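Local coordinates for ATP-dependent DNA ligase (Mycobacterium tuberculosis, PDB 6NHX), which seals breaks in double-stranded DNA with ATP as the source of AMP, working with Ku in non-homologous end joining, at residues S157-K168 against A181-W189; P90-R98 against S291-K299. The protein carries 1 engineered substitution. All coordinates share one frame; numbering follows the deposited sequence.

How the contacts relate
Both contacts line the ATP pocket, and their centres lie about 18 Å apart. Contact 1 pairs two neighbouring strands of the nucleotidyltransferase domain, and its residues reach the adenine and the alpha and gamma phosphates. Contact 2 joins that domain, through helix 92-96, to strand 291-295 of the OB domain, and adds arginines to the alpha and beta phosphates, in keeping with a closed arrangement of the two domains. The two meet where Lys-187 CE packs 3.5 Å from Arg-293 NH2. Glu-163 of contact 1 and Asp-33, a likely manganese-binding pair, have side chains about 4 Å apart, and that of Arg-293 comes within about 4 Å of both; Glu-163 is here salt-bridged to Arg-277.

Contact 1: residues S157-K168 against A181-W189; sequences SRKHGWEGVIAK and ASWVKDKHW. With ATP (adenosine-5'-triphosphate), chain B.
Lys-168 lays its aliphatic chain over one face of the Trp-183 indole. Its CG stands 3.6 Å from the centroid of the five-membered ring and 10° off the normal, a CH-pi contact, and NZ makes a cation-pi contact 4.2 Å from the six-membered centroid. The chain, extended beyond CG, runs across both rings and delivers NZ to ATP N1, a hydrogen bond of 2.9 Å; Glu-29 forms a salt bridge with the same nitrogen. They belong to nucleotidyltransferase motifs IV and V, which contain the adjacent antiparallel strands 164-168 and 184-187; these short segments' axes approach to 4.7 Å at 169°. Val-165 with Asp-186 and Ala-167 with Val-184 are the hydrogen-bonded pairs, each closed by two N-H to O bonds.

Ile-166, Lys-168, Trp-183, Lys-185 and Lys-187 share the face turned to the nucleotide. Ile-166 puts CG1 3.5 Å from ATP C6, while its CD1 lies against Lys-185 CB. Lys-185 CG sits between the backbone N and the carbonyl carbon (chi1 49°), and the extended chain carries NZ to two phosphates: it donates to ATP O1A at 2.7 Å and to O1G. On the other face, Val-165 and Asp-186 meet Phe-154 of helix 150-160.

Just beyond strand 184-187, the His-188 imidazole has one face covered by CB of Arg-158, from helix 150-160; its ND1 shares a water with Arg-158 NH2. In the ring plane, His-188 NE2 donates to Ser-157 OG at 2.9 Å. That hydroxyl donates to Gly-164 O, 2.8 Å away, arriving from above the carbonyl plane.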
loop_
_atom_site.group_PDB
_atom_site.type_symbol
_atom_site.label_atom_id
_atom_site.label_comp_id
_atom_site.label_asym_id
_atom_site.label_seq_id
_atom_site.Cartn_x
_atom_site.Cartn_y
_atom_site.Cartn_z
ATOM N N SER A 157 12.882 -4.332 9.996
ATOM C CA SER A 157 11.618 -4.412 9.277
ATOM C C SER A 157 11.339 -5.827 8.804
ATOM O O SER A 157 10.218 -6.335 8.944
ATOM C CB SER A 157 11.625 -3.437 8.105
ATOM O OG SER A 157 10.515 -3.662 7.260
ATOM N N ARG A 158 12.344 -6.495 8.235
ATOM C CA ARG A 158 12.127 -7.857 7.765
ATOM C C ARG A 158 11.700 -8.777 8.902
ATOM O O ARG A 158 10.775 -9.586 8.737
ATOM C CB ARG A 158 13.382 -8.401 7.077
ATOM C CG ARG A 158 13.145 -9.701 6.349
ATOM C CD ARG A 158 14.462 -10.341 5.927
ATOM N NE ARG A 158 14.253 -11.690 5.403
ATOM C CZ ARG A 158 14.039 -11.954 4.119
ATOM N NH1 ARG A 158 13.853 -13.206 3.719
ATOM N NH2 ARG A 158 14.013 -10.968 3.233
ATOM N N LYS A 159 12.368 -8.677 10.053
ATOM C CA LYS A 159 12.037 -9.557 11.179
ATOM C C LYS A 159 10.600 -9.355 11.634
ATOM O O LYS A 159 9.942 -10.306 12.066
ATOM C CB LYS A 159 12.981 -9.338 12.365
ATOM C CG LYS A 159 14.449 -9.428 12.062
ATOM C CD LYS A 159 14.777 -10.726 11.355
ATOM C CE LYS A 159 15.927 -10.477 10.435
ATOM N NZ LYS A 159 15.586 -10.445 9.017
ATOM N N HIS A 160 10.101 -8.125 11.557
ATOM C CA HIS A 160 8.716 -7.844 11.920
ATOM C C HIS A 160 7.716 -8.350 10.889
ATOM O O HIS A 160 6.512 -8.381 11.176
ATOM C CB HIS A 160 8.523 -6.333 12.082
ATOM C CG HIS A 160 9.011 -5.784 13.388
ATOM N ND1 HIS A 160 8.465 -6.148 14.602
ATOM C CD2 HIS A 160 9.963 -4.863 13.667
ATOM C CE1 HIS A 160 9.079 -5.493 15.572
ATOM N NE2 HIS A 160 9.989 -4.704 15.031
ATOM N N GLY A 161 8.164 -8.748 9.703
ATOM C CA GLY A 161 7.229 -9.096 8.654
ATOM C C GLY A 161 6.627 -7.915 7.932
ATOM O O GLY A 161 5.644 -8.082 7.196
ATOM N N TRP A 162 7.206 -6.735 8.080
ATOM C CA TRP A 162 6.709 -5.563 7.385
ATOM C C TRP A 162 7.115 -5.593 5.912
ATOM O O TRP A 162 7.979 -6.369 5.500
ATOM C CB TRP A 162 7.238 -4.299 8.069
ATOM C CG TRP A 162 6.773 -4.173 9.500
ATOM C CD1 TRP A 162 5.701 -4.797 10.073
ATOM C CD2 TRP A 162 7.380 -3.388 10.528
ATOM N NE1 TRP A 162 5.595 -4.430 11.391
ATOM C CE2 TRP A 162 6.617 -3.569 11.693
ATOM C CE3 TRP A 162 8.485 -2.532 10.568
ATOM C CZ2 TRP A 162 6.932 -2.940 12.900
ATOM C CZ3 TRP A 162 8.797 -1.905 11.766
ATOM C CH2 TRP A 162 8.019 -2.108 12.911
ATOM N N GLU A 163 6.452 -4.754 5.106
ATOM C CA GLU A 163 6.658 -4.805 3.655
ATOM C C GLU A 163 8.023 -4.254 3.252
ATOM O O GLU A 163 8.592 -4.680 2.236
ATOM C CB GLU A 163 5.539 -4.046 2.934
ATOM C CG GLU A 163 5.497 -4.286 1.412
ATOM C CD GLU A 163 4.995 -5.683 1.024
ATOM O OE1 GLU A 163 5.424 -6.208 -0.027
ATOM O OE2 GLU A 163 4.179 -6.266 1.759
ATOM N N GLY A 164 8.576 -3.333 4.028
ATOM C CA GLY A 164 9.807 -2.674 3.637
ATOM C C GLY A 164 10.101 -1.509 4.558
ATOM O O GLY A 164 9.653 -1.479 5.711
ATOM N N VAL A 165 10.844 -0.552 4.025
ATOM C CA VAL A 165 11.299 0.629 4.752
ATOM C C VAL A 165 11.144 1.845 3.861
ATOM O O VAL A 165 11.368 1.764 2.653
ATOM C CB VAL A 165 12.764 0.461 5.221
ATOM C CG1 VAL A 165 13.378 1.754 5.698
ATOM C CG2 VAL A 165 12.882 -0.619 6.284
ATOM N N ILE A 166 10.777 2.975 4.454
ATOM C CA ILE A 166 10.910 4.291 3.838
ATOM C C ILE A 166 11.994 5.023 4.605
ATOM O O ILE A 166 11.844 5.272 5.810
ATOM C CB ILE A 166 9.614 5.121 3.866
ATOM C CG1 ILE A 166 8.378 4.252 3.597
ATOM C CG2 ILE A 166 9.751 6.329 2.907
ATOM C CD1 ILE A 166 8.222 3.887 2.153
ATOM N N ALA A 167 13.062 5.405 3.918
ATOM C CA ALA A 167 14.059 6.282 4.507
ATOM C C ALA A 167 13.710 7.721 4.172
ATOM O O ALA A 167 13.358 8.039 3.034
ATOM C CB ALA A 167 15.442 5.963 3.935
ATOM N N LYS A 168 13.804 8.603 5.169
ATOM C CA LYS A 168 13.494 10.010 4.972
ATOM C C LYS A 168 14.640 10.848 5.516
ATOM O O LYS A 168 15.095 10.630 6.644
ATOM C CB LYS A 168 12.165 10.364 5.650
ATOM C CG LYS A 168 11.014 9.544 5.087
ATOM C CD LYS A 168 9.713 9.760 5.866
ATOM C CE LYS A 168 8.574 8.926 5.295
ATOM N NZ LYS A 168 7.342 9.080 6.134
ATOM N N ALA A 181 13.811 12.834 -4.006
ATOM C CA ALA A 181 14.990 12.051 -3.660
ATOM C C ALA A 181 15.231 11.986 -2.157
ATOM O O ALA A 181 15.987 11.125 -1.696
ATOM C CB ALA A 181 16.228 12.626 -4.358
ATOM N N SER A 182 14.582 12.847 -1.376
ATOM C CA SER A 182 14.750 12.853 0.069
ATOM C C SER A 182 13.958 11.751 0.767
ATOM O O SER A 182 14.115 11.573 1.983
ATOM C CB SER A 182 14.334 14.217 0.613
ATOM O OG SER A 182 13.008 14.495 0.188
ATOM N N TRP A 183 13.090 11.038 0.047
ATOM C CA TRP A 183 12.368 9.886 0.580
ATOM C C TRP A 183 12.662 8.701 -0.324
ATOM O O TRP A 183 12.481 8.797 -1.539
ATOM C CB TRP A 183 10.850 10.117 0.564
ATOM C CG TRP A 183 10.257 11.010 1.616
ATOM C CD1 TRP A 183 10.893 11.943 2.363
ATOM C CD2 TRP A 183 8.894 11.015 2.024
ATOM N NE1 TRP A 183 9.992 12.558 3.220
ATOM C CE2 TRP A 183 8.757 11.999 3.020
ATOM C CE3 TRP A 183 7.765 10.294 1.626
ATOM C CZ2 TRP A 183 7.527 12.268 3.646
ATOM C CZ3 TRP A 183 6.551 10.557 2.237
ATOM C CH2 TRP A 183 6.446 11.535 3.235
ATOM N N VAL A 184 13.106 7.587 0.262
ATOM C CA VAL A 184 13.512 6.418 -0.515
ATOM C C VAL A 184 12.726 5.214 -0.010
ATOM O O VAL A 184 12.740 4.923 1.193
ATOM C CB VAL A 184 15.018 6.162 -0.371
ATOM C CG1 VAL A 184 15.412 4.951 -1.192
ATOM C CG2 VAL A 184 15.818 7.393 -0.815
ATOM N N LYS A 185 12.028 4.524 -0.907
ATOM C CA LYS A 185 11.212 3.372 -0.550
ATOM C C LYS A 185 11.861 2.087 -1.051
ATOM O O LYS A 185 12.377 2.046 -2.171
ATOM C CB LYS A 185 9.779 3.490 -1.091
ATOM C CG LYS A 185 9.687 3.869 -2.556
ATOM C CD LYS A 185 8.269 3.706 -3.079
ATOM C CE LYS A 185 8.206 3.955 -4.576
ATOM N NZ LYS A 185 6.872 3.585 -5.147
ATOM N N ASP A 186 11.811 1.037 -0.231
ATOM C CA ASP A 186 12.569 -0.190 -0.470
ATOM C C ASP A 186 11.790 -1.347 0.142
ATOM O O ASP A 186 11.475 -1.311 1.329
ATOM C CB ASP A 186 13.950 -0.033 0.191
ATOM C CG ASP A 186 14.920 -1.127 -0.163
ATOM O OD1 ASP A 186 14.527 -2.077 -0.862
ATOM O OD2 ASP A 186 16.084 -1.035 0.287
ATOM N N LYS A 187 11.487 -2.374 -0.651
ATOM C CA LYS A 187 10.711 -3.523 -0.203
ATOM C C LYS A 187 11.593 -4.764 -0.098
ATOM O O LYS A 187 12.541 -4.932 -0.866
ATOM C CB LYS A 187 9.567 -3.810 -1.187
ATOM C CG LYS A 187 8.536 -2.690 -1.275
ATOM C CD LYS A 187 7.224 -3.200 -1.833
ATOM C CE LYS A 187 6.526 -2.132 -2.643
ATOM N NZ LYS A 187 6.766 -2.298 -4.099
ATOM N N HIS A 188 11.242 -5.663 0.831
ATOM C CA HIS A 188 11.974 -6.916 0.970
ATOM C C HIS A 188 11.786 -7.822 -0.234
ATOM O O HIS A 188 12.724 -8.516 -0.639
ATOM C CB HIS A 188 11.524 -7.642 2.226
ATOM C CG HIS A 188 11.678 -6.811 3.452
ATOM N ND1 HIS A 188 12.905 -6.404 3.921
ATOM C CD2 HIS A 188 10.756 -6.278 4.289
ATOM C CE1 HIS A 188 12.736 -5.657 4.997
ATOM N NE2 HIS A 188 11.442 -5.567 5.239
ATOM N N TRP A 189 10.591 -7.856 -0.812
ATOM C CA TRP A 189 10.279 -8.773 -1.901
ATOM C C TRP A 189 10.326 -8.067 -3.242
ATOM O O TRP A 189 9.815 -6.952 -3.390
ATOM C CB TRP A 189 8.873 -9.347 -1.736
ATOM C CG TRP A 189 8.736 -10.388 -0.683
ATOM C CD1 TRP A 189 8.477 -10.185 0.646
ATOM C CD2 TRP A 189 8.846 -11.804 -0.863
ATOM N NE1 TRP A 189 8.417 -11.398 1.302
ATOM C CE2 TRP A 189 8.642 -12.405 0.396
ATOM C CE3 TRP A 189 9.093 -12.625 -1.973
ATOM C CZ2 TRP A 189 8.681 -13.781 0.579
ATOM C CZ3 TRP A 189 9.130 -13.997 -1.789
ATOM C CH2 TRP A 189 8.925 -14.559 -0.519
HETATM P PG ATP B . 3.473 5.090 -5.170
HETATM O O1G ATP B . 4.830 5.414 -4.578
HETATM O O2G ATP B . 3.147 5.808 -6.466
HETATM O O3G ATP B . 2.357 5.188 -4.146
HETATM P PB ATP B . 2.948 2.218 -4.948
HETATM O O1B ATP B . 3.265 1.031 -5.821
HETATM O O2B ATP B . 1.539 2.472 -4.458
HETATM O O3B ATP B . 3.547 3.540 -5.650
HETATM P PA ATP B . 5.010 1.175 -3.197
HETATM O O1A ATP B . 6.062 1.129 -4.263
HETATM O O2A ATP B . 4.285 -0.033 -2.661
HETATM O O3A ATP B . 3.902 2.223 -3.668
HETATM O "O5'" ATP B . 5.536 2.118 -1.990
HETATM C "C5'" ATP B . 4.863 2.128 -0.734
HETATM C "C4'" ATP B . 3.656 3.071 -0.758
HETATM O "O4'" ATP B . 3.187 3.186 0.585
HETATM C "C3'" ATP B . 3.985 4.474 -1.222
HETATM O "O3'" ATP B . 2.794 5.083 -1.712
HETATM C "C2'" ATP B . 4.353 5.129 0.079
HETATM O "O2'" ATP B . 4.234 6.558 0.030
HETATM C "C1'" ATP B . 3.353 4.520 1.057
HETATM N N9 ATP B . 3.913 4.383 2.417
HETATM C C8 ATP B . 3.827 3.287 3.212
HETATM N N7 ATP B . 4.420 3.513 4.417
HETATM C C5 ATP B . 4.870 4.782 4.384
HETATM C C6 ATP B . 5.602 5.638 5.307
HETATM N N6 ATP B . 5.988 5.173 6.501
HETATM N N1 ATP B . 5.891 6.885 4.906
HETATM C C2 ATP B . 5.530 7.366 3.711
HETATM N N3 ATP B . 4.869 6.631 2.803
HETATM C C4 ATP B . 4.542 5.349 3.083
HETATM O O HOH W 1 14.881 -8.304 3.357
HETATM O O HOH W 2 8.077 -6.854 0.537
#

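Contact 2: residues P90-R98 against S291-K299; sequences PSFSQMQNR and SWRGLRPDK. With ATP (adenosine-5'-triphosphate), chain B.
Phe-92 crosses from helix 92-96 to strand 291-295 with CG anti to its backbone N (chi1 -177°). Its CB lies 3.9 Å from Arg-293 O. CD1 is 3.6 Å from that same oxygen and also borders Gly-294 CA. CE1 then meets Leu-295 O at 3.4 Å, and CZ skirts the same atom, so two carbonyl oxygens line the ring edge near its plane. One helical turn on, the Gln-96 amide grips Leu-295 at both polar atoms: OE1 accepts from Leu-295 N on a lone pair (3.0 Å), and NE2 donates to Leu-295 O (2.6 Å), approaching 44° above the carbonyl plane.

The strand leads into motif VI of the OB domain and carries a classic beta bulge where Arg-293 and Gly-294 both face Glu-275. From here Arg-293, extended from CG to NE, sends NH1 and NH2 to a single ATP oxygen, O2A, which lies in the guanidinium plane. Asp-33 and Glu-275 form salt bridges with this arginine. Arg-296, paired with Glu-275, hydrogen-bonds ATP O1B through NH1 and O2B through NH2. Ser-93 CB packs 3.6 Å from Trp-292 NE1, a buried nitrogen with no hydrogen-bond partner, while one water links Ser-93 N to Arg-293 O.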
loop_
_atom_site.group_PDB
_atom_site.type_symbol
_atom_site.label_atom_id
_atom_site.label_comp_id
_atom_site.label_asym_id
_atom_site.label_seq_id
_atom_site.Cartn_x
_atom_site.Cartn_y
_atom_site.Cartn_z
ATOM N N PRO A 90 -0.123 -4.424 8.666
ATOM C CA PRO A 90 -1.007 -3.860 7.633
ATOM C C PRO A 90 -1.034 -4.736 6.392
ATOM O O PRO A 90 -0.001 -5.231 5.929
ATOM C CB PRO A 90 -0.380 -2.497 7.342
ATOM C CG PRO A 90 0.248 -2.110 8.662
ATOM C CD PRO A 90 0.793 -3.406 9.218
ATOM N N SER A 91 -2.239 -4.965 5.871
ATOM C CA SER A 91 -2.450 -5.799 4.690
ATOM C C SER A 91 -3.182 -4.995 3.632
ATOM O O SER A 91 -4.300 -4.527 3.868
ATOM C CB SER A 91 -3.295 -7.023 5.046
ATOM O OG SER A 91 -3.784 -7.661 3.868
ATOM N N PHE A 92 -2.576 -4.862 2.461
ATOM C CA PHE A 92 -3.238 -4.125 1.398
ATOM C C PHE A 92 -4.490 -4.850 0.933
ATOM O O PHE A 92 -5.530 -4.216 0.727
ATOM C CB PHE A 92 -2.266 -3.924 0.238
ATOM C CG PHE A 92 -2.822 -3.110 -0.871
ATOM C CD1 PHE A 92 -2.889 -3.626 -2.151
ATOM C CD2 PHE A 92 -3.279 -1.826 -0.632
ATOM C CE1 PHE A 92 -3.404 -2.866 -3.189
ATOM C CE2 PHE A 92 -3.801 -1.063 -1.662
ATOM C CZ PHE A 92 -3.865 -1.586 -2.939
ATOM N N SER A 93 -4.414 -6.176 0.766
ATOM C CA SER A 93 -5.574 -6.914 0.276
ATOM C C SER A 93 -6.716 -6.871 1.286
ATOM O O SER A 93 -7.886 -6.801 0.898
ATOM C CB SER A 93 -5.209 -8.353 -0.099
ATOM O OG SER A 93 -4.779 -9.108 1.017
ATOM N N GLN A 94 -6.407 -6.899 2.590
ATOM C CA GLN A 94 -7.492 -6.793 3.560
ATOM C C GLN A 94 -8.104 -5.401 3.577
ATOM O O GLN A 94 -9.314 -5.264 3.791
ATOM C CB GLN A 94 -7.045 -7.240 4.953
ATOM C CG GLN A 94 -6.663 -8.711 4.956
ATOM C CD GLN A 94 -6.556 -9.313 6.335
ATOM O OE1 GLN A 94 -7.250 -8.903 7.265
ATOM N NE2 GLN A 94 -5.685 -10.306 6.473
ATOM N N MET A 95 -7.300 -4.366 3.344
ATOM C CA MET A 95 -7.850 -3.032 3.161
ATOM C C MET A 95 -8.735 -2.969 1.921
ATOM O O MET A 95 -9.876 -2.497 1.976
ATOM C CB MET A 95 -6.722 -2.005 3.082
ATOM C CG MET A 95 -7.179 -0.643 2.618
ATOM S SD MET A 95 -8.381 0.119 3.723
ATOM C CE MET A 95 -7.365 0.493 5.130
ATOM N N GLN A 96 -8.230 -3.469 0.790
ATOM C CA GLN A 96 -8.983 -3.426 -0.457
ATOM C C GLN A 96 -10.289 -4.200 -0.369
ATOM O O GLN A 96 -11.263 -3.855 -1.049
ATOM C CB GLN A 96 -8.112 -4.021 -1.562
ATOM C CG GLN A 96 -7.911 -3.124 -2.730
ATOM C CD GLN A 96 -7.078 -3.769 -3.815
ATOM O OE1 GLN A 96 -6.791 -4.973 -3.780
ATOM N NE2 GLN A 96 -6.664 -2.964 -4.769
ATOM N N ASN A 97 -10.335 -5.251 0.445
ATOM C CA ASN A 97 -11.513 -6.091 0.563
ATOM C C ASN A 97 -12.252 -5.875 1.874
ATOM O O ASN A 97 -12.993 -6.755 2.314
ATOM C CB ASN A 97 -11.140 -7.564 0.382
ATOM C CG ASN A 97 -10.670 -7.875 -1.035
ATOM O OD1 ASN A 97 -11.479 -8.176 -1.904
ATOM N ND2 ASN A 97 -9.367 -7.816 -1.264
ATOM N N ARG A 98 -12.070 -4.721 2.502
ATOM C CA ARG A 98 -12.671 -4.509 3.809
ATOM C C ARG A 98 -14.181 -4.435 3.695
ATOM O O ARG A 98 -14.740 -4.026 2.674
ATOM C CB ARG A 98 -12.125 -3.243 4.462
ATOM C CG ARG A 98 -12.539 -1.946 3.813
ATOM C CD ARG A 98 -11.842 -0.811 4.532
ATOM N NE ARG A 98 -11.960 0.475 3.851
ATOM C CZ ARG A 98 -12.767 1.453 4.244
ATOM N NH1 ARG A 98 -13.537 1.286 5.313
ATOM N NH2 ARG A 98 -12.807 2.595 3.570
ATOM N N SER A 291 3.166 -14.438 -4.039
ATOM C CA SER A 291 2.135 -14.119 -3.068
ATOM C C SER A 291 1.376 -12.895 -3.551
ATOM O O SER A 291 1.921 -12.035 -4.247
ATOM C CB SER A 291 2.691 -13.894 -1.654
ATOM O OG SER A 291 3.572 -12.787 -1.608
ATOM N N TRP A 292 0.118 -12.828 -3.149
ATOM C CA TRP A 292 -0.821 -11.811 -3.597
ATOM C C TRP A 292 -0.602 -10.526 -2.810
ATOM O O TRP A 292 -0.713 -10.519 -1.579
ATOM C CB TRP A 292 -2.213 -12.364 -3.300
ATOM C CG TRP A 292 -3.363 -11.455 -3.567
ATOM C CD1 TRP A 292 -4.202 -10.899 -2.641
ATOM C CD2 TRP A 292 -3.851 -11.050 -4.844
ATOM N NE1 TRP A 292 -5.163 -10.146 -3.268
ATOM C CE2 TRP A 292 -4.971 -10.222 -4.622
ATOM C CE3 TRP A 292 -3.438 -11.288 -6.156
ATOM C CZ2 TRP A 292 -5.685 -9.639 -5.662
ATOM C CZ3 TRP A 292 -4.150 -10.703 -7.189
ATOM C CH2 TRP A 292 -5.260 -9.889 -6.935
ATOM N N ARG A 293 -0.288 -9.432 -3.502
ATOM C CA ARG A 293 -0.349 -8.148 -2.811
ATOM C C ARG A 293 -1.732 -7.520 -2.920
ATOM O O ARG A 293 -2.331 -7.169 -1.899
ATOM C CB ARG A 293 0.760 -7.200 -3.281
ATOM C CG ARG A 293 1.049 -6.092 -2.279
ATOM C CD ARG A 293 1.793 -4.942 -2.928
ATOM N NE ARG A 293 2.260 -3.978 -1.936
ATOM C CZ ARG A 293 2.864 -2.835 -2.239
ATOM N NH1 ARG A 293 3.071 -2.505 -3.511
ATOM N NH2 ARG A 293 3.269 -2.025 -1.271
ATOM N N GLY A 294 -2.264 -7.392 -4.127
ATOM C CA GLY A 294 -3.619 -6.913 -4.317
ATOM C C GLY A 294 -3.842 -6.441 -5.738
ATOM O O GLY A 294 -2.952 -6.491 -6.582
ATOM N N LEU A 295 -5.071 -5.998 -5.993
ATOM C CA LEU A 295 -5.404 -5.388 -7.274
ATOM C C LEU A 295 -4.782 -4.001 -7.378
ATOM O O LEU A 295 -4.595 -3.304 -6.376
ATOM C CB LEU A 295 -6.919 -5.284 -7.442
ATOM C CG LEU A 295 -7.698 -6.601 -7.509
ATOM C CD1 LEU A 295 -9.178 -6.325 -7.685
ATOM C CD2 LEU A 295 -7.189 -7.416 -8.680
ATOM N N ARG A 296 -4.442 -3.603 -8.610
ATOM C CA ARG A 296 -3.933 -2.264 -8.902
ATOM C C ARG A 296 -4.907 -1.612 -9.883
ATOM O O ARG A 296 -4.663 -1.601 -11.102
ATOM C CB ARG A 296 -2.506 -2.296 -9.451
ATOM C CG ARG A 296 -1.426 -2.823 -8.488
ATOM C CD ARG A 296 -1.618 -2.327 -7.056
ATOM N NE ARG A 296 -1.540 -0.874 -6.936
ATOM C CZ ARG A 296 -0.473 -0.212 -6.500
ATOM N NH1 ARG A 296 0.625 -0.870 -6.144
ATOM N NH2 ARG A 296 -0.500 1.113 -6.419
ATOM N N PRO A 297 -6.009 -1.046 -9.376
ATOM C CA PRO A 297 -7.120 -0.649 -10.261
ATOM C C PRO A 297 -6.785 0.446 -11.250
ATOM O O PRO A 297 -7.465 0.547 -12.282
ATOM C CB PRO A 297 -8.214 -0.189 -9.285
ATOM C CG PRO A 297 -7.831 -0.743 -7.959
ATOM C CD PRO A 297 -6.338 -0.896 -7.950
ATOM N N ASP A 298 -5.783 1.276 -10.977
ATOM C CA ASP A 298 -5.450 2.368 -11.879
ATOM C C ASP A 298 -4.358 2.013 -12.878
ATOM O O ASP A 298 -4.082 2.811 -13.780
ATOM C CB ASP A 298 -5.063 3.617 -11.082
ATOM C CG ASP A 298 -6.143 4.030 -10.095
ATOM O OD1 ASP A 298 -5.806 4.327 -8.929
ATOM O OD2 ASP A 298 -7.332 4.040 -10.483
ATOM N N LYS A 299 -3.733 0.847 -12.750
ATOM C CA LYS A 299 -2.727 0.443 -13.717
ATOM C C LYS A 299 -3.400 -0.182 -14.928
ATOM O O LYS A 299 -4.456 -0.812 -14.812
ATOM C CB LYS A 299 -1.738 -0.528 -13.078
ATOM C CG LYS A 299 -0.953 0.134 -11.965
ATOM C CD LYS A 299 0.262 -0.656 -11.535
ATOM C CE LYS A 299 1.070 0.151 -10.524
ATOM N NZ LYS A 299 2.282 -0.572 -10.061
HETATM P PG ATP B . 3.473 5.090 -5.170
HETATM O O1G ATP B . 4.830 5.414 -4.578
HETATM O O2G ATP B . 3.147 5.808 -6.466
HETATM O O3G ATP B . 2.357 5.188 -4.146
HETATM P PB ATP B . 2.948 2.218 -4.948
HETATM O O1B ATP B . 3.265 1.031 -5.821
HETATM O O2B ATP B . 1.539 2.472 -4.458
HETATM O O3B ATP B . 3.547 3.540 -5.650
HETATM P PA ATP B . 5.010 1.175 -3.197
HETATM O O1A ATP B . 6.062 1.129 -4.263
HETATM O O2A ATP B . 4.285 -0.033 -2.661
HETATM O O3A ATP B . 3.902 2.223 -3.668
HETATM O "O5'" ATP B . 5.536 2.118 -1.990
HETATM C "C5'" ATP B . 4.863 2.128 -0.734
HETATM C "C4'" ATP B . 3.656 3.071 -0.758
HETATM O "O4'" ATP B . 3.187 3.186 0.585
HETATM C "C3'" ATP B . 3.985 4.474 -1.222
HETATM O "O3'" ATP B . 2.794 5.083 -1.712
HETATM C "C2'" ATP B . 4.353 5.129 0.079
HETATM O "O2'" ATP B . 4.234 6.558 0.030
HETATM C "C1'" ATP B . 3.353 4.520 1.057
HETATM N N9 ATP B . 3.913 4.383 2.417
HETATM C C8 ATP B . 3.827 3.287 3.212
HETATM N N7 ATP B . 4.420 3.513 4.417
HETATM C C5 ATP B . 4.870 4.782 4.384
HETATM C C6 ATP B . 5.602 5.638 5.307
HETATM N N6 ATP B . 5.988 5.173 6.501
HETATM N N1 ATP B . 5.891 6.885 4.906
HETATM C C2 ATP B . 5.530 7.366 3.711
HETATM N N3 ATP B . 4.869 6.631 2.803
HETATM C C4 ATP B . 4.542 5.349 3.083
HETATM O O HOH W 3 -1.763 -7.636 0.626
HETATM O O HOH W 4 -2.304 -10.439 0.724
#